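Local coordinates for 4-hydroxybutyrate CoA-transferase (Porphyromonas gingivalis, PDB 3EH7), which probably transfers coenzyme A between acyl-CoA thioesters and short carboxylic acids such as acetate or 4-hydroxybutyrate, at residues Ala152-Pro164 / Ile174-Ile187. Sequence-based numbering, arbitrary orientation.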
ATOM      1  N   ALA A 152       7.617 -20.320 -17.970  1.00 26.47           N
ATOM      2  CA  ALA A 152       6.569 -21.138 -18.602  1.00 26.30           C
ATOM      3  C   ALA A 152       7.103 -22.479 -19.044  1.00 26.11           C
ATOM      4  O   ALA A 152       8.235 -22.597 -19.491  1.00 25.53           O
ATOM      5  CB  ALA A 152       5.948 -20.425 -19.776  1.00 25.92           C
ATOM      6  N   HIS A 153       6.225 -23.470 -18.965  1.00 26.82           N
ATOM      7  CA  HIS A 153       6.485 -24.845 -19.379  1.00 27.13           C
ATOM      8  C   HIS A 153       6.887 -24.890 -20.856  1.00 26.51           C
ATOM      9  O   HIS A 153       7.781 -25.656 -21.260  1.00 27.65           O
ATOM     10  CB  HIS A 153       5.188 -25.629 -19.160  1.00 28.27           C
ATOM     11  CG  HIS A 153       5.381 -27.069 -18.816  1.00 31.69           C
ATOM     12  ND1 HIS A 153       5.978 -27.482 -17.642  1.00 36.43           N
ATOM     13  CD2 HIS A 153       4.993 -28.200 -19.459  1.00 36.42           C
ATOM     14  CE1 HIS A 153       5.990 -28.805 -17.595  1.00 36.57           C
ATOM     15  NE2 HIS A 153       5.401 -29.266 -18.687  1.00 37.16           N
ATOM     16  N   LEU A 154       6.212 -24.072 -21.661  1.00 25.43           N
ATOM     17  CA  LEU A 154       6.431 -23.986 -23.118  1.00 24.46           C
ATOM     18  C   LEU A 154       6.592 -22.524 -23.506  1.00 22.92           C
ATOM     19  O   LEU A 154       5.803 -21.678 -23.082  1.00 23.35           O
ATOM     20  CB  LEU A 154       5.248 -24.601 -23.892  1.00 24.84           C
ATOM     21  CG  LEU A 154       5.281 -24.630 -25.432  1.00 25.73           C
ATOM     22  CD1 LEU A 154       6.236 -25.688 -25.993  1.00 27.62           C
ATOM     23  CD2 LEU A 154       3.878 -24.880 -25.987  1.00 28.35           C
ATOM     24  N   VAL A 155       7.624 -22.241 -24.288  1.00 21.69           N
ATOM     25  CA  VAL A 155       7.954 -20.909 -24.679  1.00 21.34           C
ATOM     26  C   VAL A 155       8.026 -20.850 -26.195  1.00 20.72           C
ATOM     27  O   VAL A 155       8.786 -21.605 -26.844  1.00 20.87           O
ATOM     28  CB  VAL A 155       9.302 -20.436 -24.054  1.00 22.13           C
ATOM     29  CG1 VAL A 155       9.603 -18.987 -24.467  1.00 21.84           C
ATOM     30  CG2 VAL A 155       9.258 -20.554 -22.524  1.00 22.18           C
ATOM     31  N   ILE A 156       7.196 -19.972 -26.752  1.00 19.58           N
ATOM     32  CA  ILE A 156       7.217 -19.639 -28.176  1.00 19.21           C
ATOM     33  C   ILE A 156       7.777 -18.229 -28.306  1.00 19.20           C
ATOM     34  O   ILE A 156       7.231 -17.277 -27.708  1.00 19.63           O
ATOM     35  CB  ILE A 156       5.812 -19.654 -28.802  1.00 19.05           C
ATOM     36  CG1 ILE A 156       5.177 -21.023 -28.616  1.00 18.68           C
ATOM     37  CG2 ILE A 156       5.875 -19.250 -30.273  1.00 17.68           C
ATOM     38  CD1 ILE A 156       3.666 -21.016 -28.800  1.00 19.12           C
ATOM     39  N   GLY A 157       8.870 -18.109 -29.052  1.00 18.71           N
ATOM     40  CA  GLY A 157       9.491 -16.829 -29.324  1.00 18.74           C
ATOM     41  C   GLY A 157       9.156 -16.388 -30.732  1.00 19.07           C
ATOM     42  O   GLY A 157       9.487 -17.076 -31.693  1.00 18.00           O
ATOM     43  N   GLU A 158       8.512 -15.231 -30.850  1.00 19.03           N
ATOM     44  CA  GLU A 158       8.183 -14.670 -32.160  1.00 19.59           C
ATOM     45  C   GLU A 158       9.249 -13.649 -32.507  1.00 19.30           C
ATOM     46  O   GLU A 158       9.223 -12.530 -31.988  1.00 20.13           O
ATOM     47  CB  GLU A 158       6.794 -14.017 -32.140  1.00 19.93           C
ATOM     48  CG  GLU A 158       6.332 -13.504 -33.491  1.00 22.04           C
ATOM     49  CD  GLU A 158       4.838 -13.218 -33.550  1.00 24.69           C
ATOM     50  OE1 GLU A 158       4.041 -14.131 -33.257  1.00 25.08           O
ATOM     51  OE2 GLU A 158       4.465 -12.078 -33.892  1.00 26.20           O
ATOM     52  N   ILE A 159      10.196 -14.034 -33.357  1.00 18.61           N
ATOM     53  CA  ILE A 159      11.322 -13.161 -33.681  1.00 18.78           C
ATOM     54  C   ILE A 159      10.979 -12.252 -34.866  1.00 18.74           C
ATOM     55  O   ILE A 159      10.896 -12.675 -36.019  1.00 18.12           O
ATOM     56  CB  ILE A 159      12.626 -13.954 -33.949  1.00 18.41           C
ATOM     57  CG1 ILE A 159      12.969 -14.812 -32.734  1.00 17.30           C
ATOM     58  CG2 ILE A 159      13.766 -13.011 -34.246  1.00 18.78           C
ATOM     59  CD1 ILE A 159      14.393 -15.415 -32.774  1.00 17.05           C
ATOM     60  N   ASN A 160      10.773 -10.984 -34.552  1.00 18.65           N
ATOM     61  CA  ASN A 160      10.360 -10.010 -35.545  1.00 19.19           C
ATOM     62  C   ASN A 160      11.554  -9.132 -35.954  1.00 19.44           C
ATOM     63  O   ASN A 160      12.245  -8.532 -35.108  1.00 18.78           O
ATOM     64  CB  ASN A 160       9.203  -9.192 -34.960  1.00 18.91           C
ATOM     65  CG  ASN A 160       8.644  -8.139 -35.913  1.00 19.39           C
ATOM     66  OD1 ASN A 160       9.046  -8.002 -37.082  1.00 17.00           O
ATOM     67  ND2 ASN A 160       7.699  -7.363 -35.387  1.00 18.65           N
ATOM     68  N   ARG A 161      11.789  -9.056 -37.249  1.00 19.57           N
ATOM     69  CA  ARG A 161      12.902  -8.242 -37.752  1.00 20.80           C
ATOM     70  C   ARG A 161      12.728  -6.791 -37.326  1.00 21.61           C
ATOM     71  O   ARG A 161      13.705  -6.052 -37.237  1.00 21.48           O
ATOM     72  CB  ARG A 161      13.019  -8.274 -39.277  1.00 20.63           C
ATOM     73  CG  ARG A 161      12.931  -9.629 -39.973  1.00 20.34           C
ATOM     74  CD  ARG A 161      13.711 -10.697 -39.320  1.00 20.60           C
ATOM     75  NE  ARG A 161      13.997 -11.807 -40.226  1.00 20.19           N
ATOM     76  CZ  ARG A 161      13.106 -12.664 -40.714  1.00 19.07           C
ATOM     77  NH1 ARG A 161      13.510 -13.614 -41.547  1.00 16.65           N
ATOM     78  NH2 ARG A 161      11.817 -12.594 -40.382  1.00 21.08           N
ATOM     79  N   GLN A 162      11.487  -6.390 -37.065  1.00 22.64           N
ATOM     80  CA  GLN A 162      11.195  -5.005 -36.724  1.00 23.78           C
ATOM     81  C   GLN A 162      11.060  -4.749 -35.230  1.00 24.08           C
ATOM     82  O   GLN A 162      10.852  -3.605 -34.838  1.00 24.83           O
ATOM     83  CB  GLN A 162       9.959  -4.527 -37.494  1.00 24.34           C
ATOM     84  CG  GLN A 162      10.168  -4.586 -38.994  1.00 26.81           C
ATOM     85  CD  GLN A 162       9.123  -3.837 -39.775  1.00 29.65           C
ATOM     86  OE1 GLN A 162       8.743  -2.729 -39.396  1.00 33.96           O
ATOM     87  NE2 GLN A 162       8.648  -4.433 -40.884  1.00 28.03           N
HETATM   88  N   MSE A 163      11.180  -5.784 -34.396  1.00 23.81           N
HETATM   89  CA  MSE A 163      11.223  -5.567 -32.954  1.00 23.77           C
HETATM   90  C   MSE A 163      12.609  -5.044 -32.580  1.00 24.48           C
HETATM   91  O   MSE A 163      13.631  -5.697 -32.865  1.00 23.41           O
HETATM   92  CB  MSE A 163      10.950  -6.839 -32.183  1.00 23.50           C
HETATM   93  CG  MSE A 163      11.074  -6.637 -30.676  1.00 23.61           C
HETATM   94 SE   MSE A 163       9.621  -5.570 -29.962  0.80 19.52          SE
HETATM   95  CE  MSE A 163       8.807  -6.963 -28.905  1.00 15.22           C
ATOM     96  N   PRO A 164      12.661  -3.860 -31.959  1.00 24.70           N
ATOM     97  CA  PRO A 164      13.971  -3.288 -31.697  1.00 25.19           C
ATOM     98  C   PRO A 164      14.737  -4.059 -30.629  1.00 24.91           C
ATOM     99  O   PRO A 164      14.136  -4.772 -29.833  1.00 23.76           O
ATOM    100  CB  PRO A 164      13.657  -1.863 -31.218  1.00 25.65           C
ATOM    101  CG  PRO A 164      12.262  -1.908 -30.780  1.00 25.30           C
ATOM    102  CD  PRO A 164      11.573  -2.933 -31.615  1.00 24.87           C
ATOM    103  N   ILE A 174      18.428 -17.859 -26.983  1.00 18.62           N
ATOM    104  CA  ILE A 174      17.562 -18.435 -27.974  1.00 19.32           C
ATOM    105  C   ILE A 174      17.332 -19.923 -27.724  1.00 20.24           C
ATOM    106  O   ILE A 174      16.326 -20.472 -28.179  1.00 20.95           O
ATOM    107  CB  ILE A 174      18.149 -18.189 -29.371  1.00 19.87           C
ATOM    108  CG1 ILE A 174      17.141 -18.499 -30.483  1.00 20.80           C
ATOM    109  CG2 ILE A 174      19.471 -18.969 -29.577  1.00 18.87           C
ATOM    110  CD1 ILE A 174      17.543 -17.852 -31.814  1.00 23.13           C
ATOM    111  N   SER A 175      18.245 -20.556 -26.981  1.00 19.69           N
ATOM    112  CA  SER A 175      18.150 -21.983 -26.634  1.00 19.34           C
ATOM    113  C   SER A 175      16.995 -22.243 -25.664  1.00 19.60           C
ATOM    114  O   SER A 175      16.562 -23.371 -25.528  1.00 19.41           O
ATOM    115  CB  SER A 175      19.469 -22.478 -26.006  1.00 18.20           C
ATOM    116  OG  SER A 175      19.619 -21.963 -24.692  1.00 16.78           O
ATOM    117  N   LYS A 176      16.505 -21.207 -24.986  1.00 19.80           N
ATOM    118  CA  LYS A 176      15.347 -21.372 -24.107  1.00 20.25           C
ATOM    119  C   LYS A 176      14.013 -21.460 -24.868  1.00 20.08           C
ATOM    120  O   LYS A 176      13.014 -21.733 -24.256  1.00 19.99           O
ATOM    121  CB  LYS A 176      15.245 -20.218 -23.109  1.00 20.10           C
ATOM    122  CG  LYS A 176      16.499 -19.986 -22.293  1.00 23.24           C
ATOM    123  CD  LYS A 176      16.862 -21.152 -21.431  1.00 25.83           C
ATOM    124  CE  LYS A 176      15.921 -21.286 -20.260  1.00 26.78           C
ATOM    125  NZ  LYS A 176      16.548 -22.262 -19.318  1.00 32.50           N
ATOM    126  N   LEU A 177      13.996 -21.189 -26.177  1.00 20.15           N
ATOM    127  CA  LEU A 177      12.761 -21.163 -26.948  1.00 19.95           C
ATOM    128  C   LEU A 177      12.426 -22.548 -27.468  1.00 20.58           C
ATOM    129  O   LEU A 177      13.233 -23.142 -28.180  1.00 21.28           O
ATOM    130  CB  LEU A 177      12.919 -20.236 -28.147  1.00 20.56           C
ATOM    131  CG  LEU A 177      13.371 -18.816 -27.867  1.00 20.08           C
ATOM    132  CD1 LEU A 177      13.481 -18.060 -29.175  1.00 18.75           C
ATOM    133  CD2 LEU A 177      12.415 -18.187 -26.910  1.00 17.85           C
ATOM    134  N   ASP A 178      11.240 -23.055 -27.140  1.00 20.71           N
ATOM    135  CA  ASP A 178      10.807 -24.362 -27.637  1.00 21.19           C
ATOM    136  C   ASP A 178      10.432 -24.272 -29.107  1.00 21.05           C
ATOM    137  O   ASP A 178      10.776 -25.158 -29.897  1.00 21.55           O
ATOM    138  CB  ASP A 178       9.645 -24.882 -26.814  1.00 21.97           C
ATOM    139  CG  ASP A 178      10.014 -25.027 -25.359  1.00 21.95           C
ATOM    140  OD1 ASP A 178      10.880 -25.859 -25.081  1.00 26.42           O
ATOM    141  OD2 ASP A 178       9.511 -24.265 -24.512  1.00 23.64           O
ATOM    142  N   TYR A 179       9.758 -23.193 -29.483  1.00 20.56           N
ATOM    143  CA  TYR A 179       9.538 -22.909 -30.894  1.00 20.55           C
ATOM    144  C   TYR A 179       9.858 -21.483 -31.221  1.00 20.35           C
ATOM    145  O   TYR A 179       9.732 -20.597 -30.377  1.00 20.90           O
ATOM    146  CB  TYR A 179       8.106 -23.213 -31.298  1.00 20.66           C
ATOM    147  CG  TYR A 179       7.721 -24.615 -30.980  1.00 21.54           C
ATOM    148  CD1 TYR A 179       7.964 -25.647 -31.888  1.00 23.38           C
ATOM    149  CD2 TYR A 179       7.127 -24.928 -29.756  1.00 21.89           C
ATOM    150  CE1 TYR A 179       7.617 -26.959 -31.584  1.00 25.05           C
ATOM    151  CE2 TYR A 179       6.780 -26.227 -29.446  1.00 23.55           C
ATOM    152  CZ  TYR A 179       7.020 -27.234 -30.352  1.00 24.58           C
ATOM    153  OH  TYR A 179       6.663 -28.514 -30.035  1.00 28.94           O
ATOM    154  N   ILE A 180      10.320 -21.298 -32.448  1.00 20.50           N
ATOM    155  CA  ILE A 180      10.642 -19.983 -32.987  1.00 21.02           C
ATOM    156  C   ILE A 180       9.757 -19.706 -34.212  1.00 20.24           C
ATOM    157  O   ILE A 180       9.705 -20.490 -35.158  1.00 19.81           O
ATOM    158  CB  ILE A 180      12.112 -19.878 -33.395  1.00 20.76           C
ATOM    159  CG1 ILE A 180      13.011 -19.973 -32.163  1.00 22.05           C
ATOM    160  CG2 ILE A 180      12.370 -18.557 -34.107  1.00 21.17           C
ATOM    161  CD1 ILE A 180      14.466 -20.341 -32.523  1.00 23.12           C
ATOM    162  N   VAL A 181       9.055 -18.587 -34.170  1.00 19.91           N
ATOM    163  CA  VAL A 181       8.221 -18.185 -35.277  1.00 19.21           C
ATOM    164  C   VAL A 181       8.805 -16.907 -35.884  1.00 19.15           C
ATOM    165  O   VAL A 181       8.860 -15.866 -35.213  1.00 19.30           O
ATOM    166  CB  VAL A 181       6.788 -17.953 -34.768  1.00 19.54           C
ATOM    167  CG1 VAL A 181       5.932 -17.343 -35.878  1.00 18.33           C
ATOM    168  CG2 VAL A 181       6.201 -19.270 -34.250  1.00 17.23           C
HETATM  169  N   MSE A 182       9.264 -16.974 -37.130  1.00 18.81           N
HETATM  170  CA  MSE A 182       9.858 -15.782 -37.741  1.00 19.07           C
HETATM  171  C   MSE A 182       8.774 -14.783 -38.185  1.00 18.93           C
HETATM  172  O   MSE A 182       7.674 -15.170 -38.589  1.00 18.89           O
HETATM  173  CB  MSE A 182      10.797 -16.149 -38.915  1.00 18.96           C
HETATM  174  CG  MSE A 182      12.025 -17.042 -38.544  1.00 17.88           C
HETATM  175 SE   MSE A 182      13.057 -16.399 -37.045  0.80 15.77          SE
HETATM  176  CE  MSE A 182      13.558 -14.667 -37.842  1.00 20.06           C
ATOM    177  N   ALA A 183       9.080 -13.496 -38.094  1.00 19.21           N
ATOM    178  CA  ALA A 183       8.137 -12.467 -38.535  1.00 19.31           C
ATOM    179  C   ALA A 183       8.830 -11.187 -39.034  1.00 19.89           C
ATOM    180  O   ALA A 183      10.019 -10.968 -38.804  1.00 19.21           O
ATOM    181  CB  ALA A 183       7.171 -12.154 -37.430  1.00 19.28           C
ATOM    182  N   ASP A 184       8.064 -10.343 -39.718  1.00 20.78           N
ATOM    183  CA  ASP A 184       8.564  -9.043 -40.178  1.00 21.59           C
ATOM    184  C   ASP A 184       7.388  -8.082 -40.344  1.00 21.73           C
ATOM    185  O   ASP A 184       6.707  -8.073 -41.359  1.00 21.29           O
ATOM    186  CB  ASP A 184       9.353  -9.214 -41.486  1.00 21.84           C
ATOM    187  CG  ASP A 184      10.036  -7.918 -41.949  1.00 24.06           C
ATOM    188  OD1 ASP A 184      10.081  -6.936 -41.172  1.00 26.00           O
ATOM    189  OD2 ASP A 184      10.522  -7.897 -43.107  1.00 27.05           O
ATOM    190  N   TYR A 185       7.110  -7.299 -39.320  1.00 22.29           N
ATOM    191  CA  TYR A 185       5.934  -6.449 -39.373  1.00 22.94           C
ATOM    192  C   TYR A 185       6.125  -5.332 -38.383  1.00 23.20           C
ATOM    193  O   TYR A 185       6.816  -5.515 -37.391  1.00 22.50           O
ATOM    194  CB  TYR A 185       4.636  -7.231 -39.084  1.00 23.08           C
ATOM    195  CG  TYR A 185       4.566  -7.873 -37.712  1.00 23.32           C
ATOM    196  CD1 TYR A 185       4.400  -7.097 -36.559  1.00 25.88           C
ATOM    197  CD2 TYR A 185       4.673  -9.248 -37.560  1.00 23.23           C
ATOM    198  CE1 TYR A 185       4.351  -7.668 -35.300  1.00 25.12           C
ATOM    199  CE2 TYR A 185       4.639  -9.837 -36.297  1.00 24.00           C
ATOM    200  CZ  TYR A 185       4.482  -9.043 -35.165  1.00 25.41           C
ATOM    201  OH  TYR A 185       4.426  -9.599 -33.893  1.00 24.64           O
ATOM    202  N   PRO A 186       5.532  -4.167 -38.664  1.00 23.69           N
ATOM    203  CA  PRO A 186       5.666  -3.079 -37.731  1.00 24.39           C
ATOM    204  C   PRO A 186       4.924  -3.403 -36.436  1.00 25.22           C
ATOM    205  O   PRO A 186       3.796  -3.890 -36.464  1.00 25.44           O
ATOM    206  CB  PRO A 186       5.030  -1.893 -38.471  1.00 24.09           C
ATOM    207  CG  PRO A 186       4.123  -2.518 -39.479  1.00 24.52           C
ATOM    208  CD  PRO A 186       4.859  -3.746 -39.911  1.00 24.19           C
ATOM    209  N   ILE A 187       5.554  -3.162 -35.299  1.00 26.24           N
ATOM    210  CA  ILE A 187       4.880  -3.449 -34.035  1.00 27.00           C
ATOM    211  C   ILE A 187       3.764  -2.410 -33.836  1.00 27.67           C
ATOM    212  O   ILE A 187       3.718  -1.429 -34.571  1.00 27.70           O
ATOM    213  CB  ILE A 187       5.869  -3.514 -32.860  1.00 26.98           C
ATOM    214  CG1 ILE A 187       6.465  -2.149 -32.537  1.00 26.58           C
ATOM    215  CG2 ILE A 187       7.009  -4.525 -33.171  1.00 26.61           C
ATOM    216  CD1 ILE A 187       7.386  -2.197 -31.286  1.00 23.88           C
TER
HETATM  217  O   HOH W   1      10.363 -24.053 -22.000  1.00 39.18           O
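Ile159 CD1 touches Ile180 CG2 (4.0 Å) and, at about a right angle to that contact, Ile174 CD1 (4.1 Å); Ile159 also lies alongside selenomethionine Met182. On the same face Leu177 CD2 lies against Val155 CG1. On the other, Ile156 CG2 meets Val181 CG2 beneath helices 18-22 and 41-49. Strands 154-160 and 179-183 run parallel, 23° apart, as neighbours in the six-stranded parallel sheet of the N-terminal domain, Gly157 N and O bonding Tyr179 O and Val181 N. Asp178 OD2 turns its anti lone pair to Val155 N (2.8 Å). With CG anti to its N (chi1 -179°), Asn160 hydrogen-bonds through ND2 to Tyr185 O (2.9 Å), which lies in the amide plane; ND2 also sits over one face of the Tyr185 ring, offset toward its rim, and bonds Gln126 OE1. Asn160 OD1 takes Tyr185 N and, from the opposite face, Gln162 N, closing an Asx turn. Tyr185 OH donates a very short hydrogen bond (2.5 Å) to Glu158 OE2, at the ring edge; Ser42 N also donates to OE2 and Cys43 N to OE1. Outermost, Arg161 N and NH2 grip Ala183 O from opposite faces, Met182 CE sits 3.5 Å over the guanidinium, and Gln162 NE2 reaches Asp184 OD1.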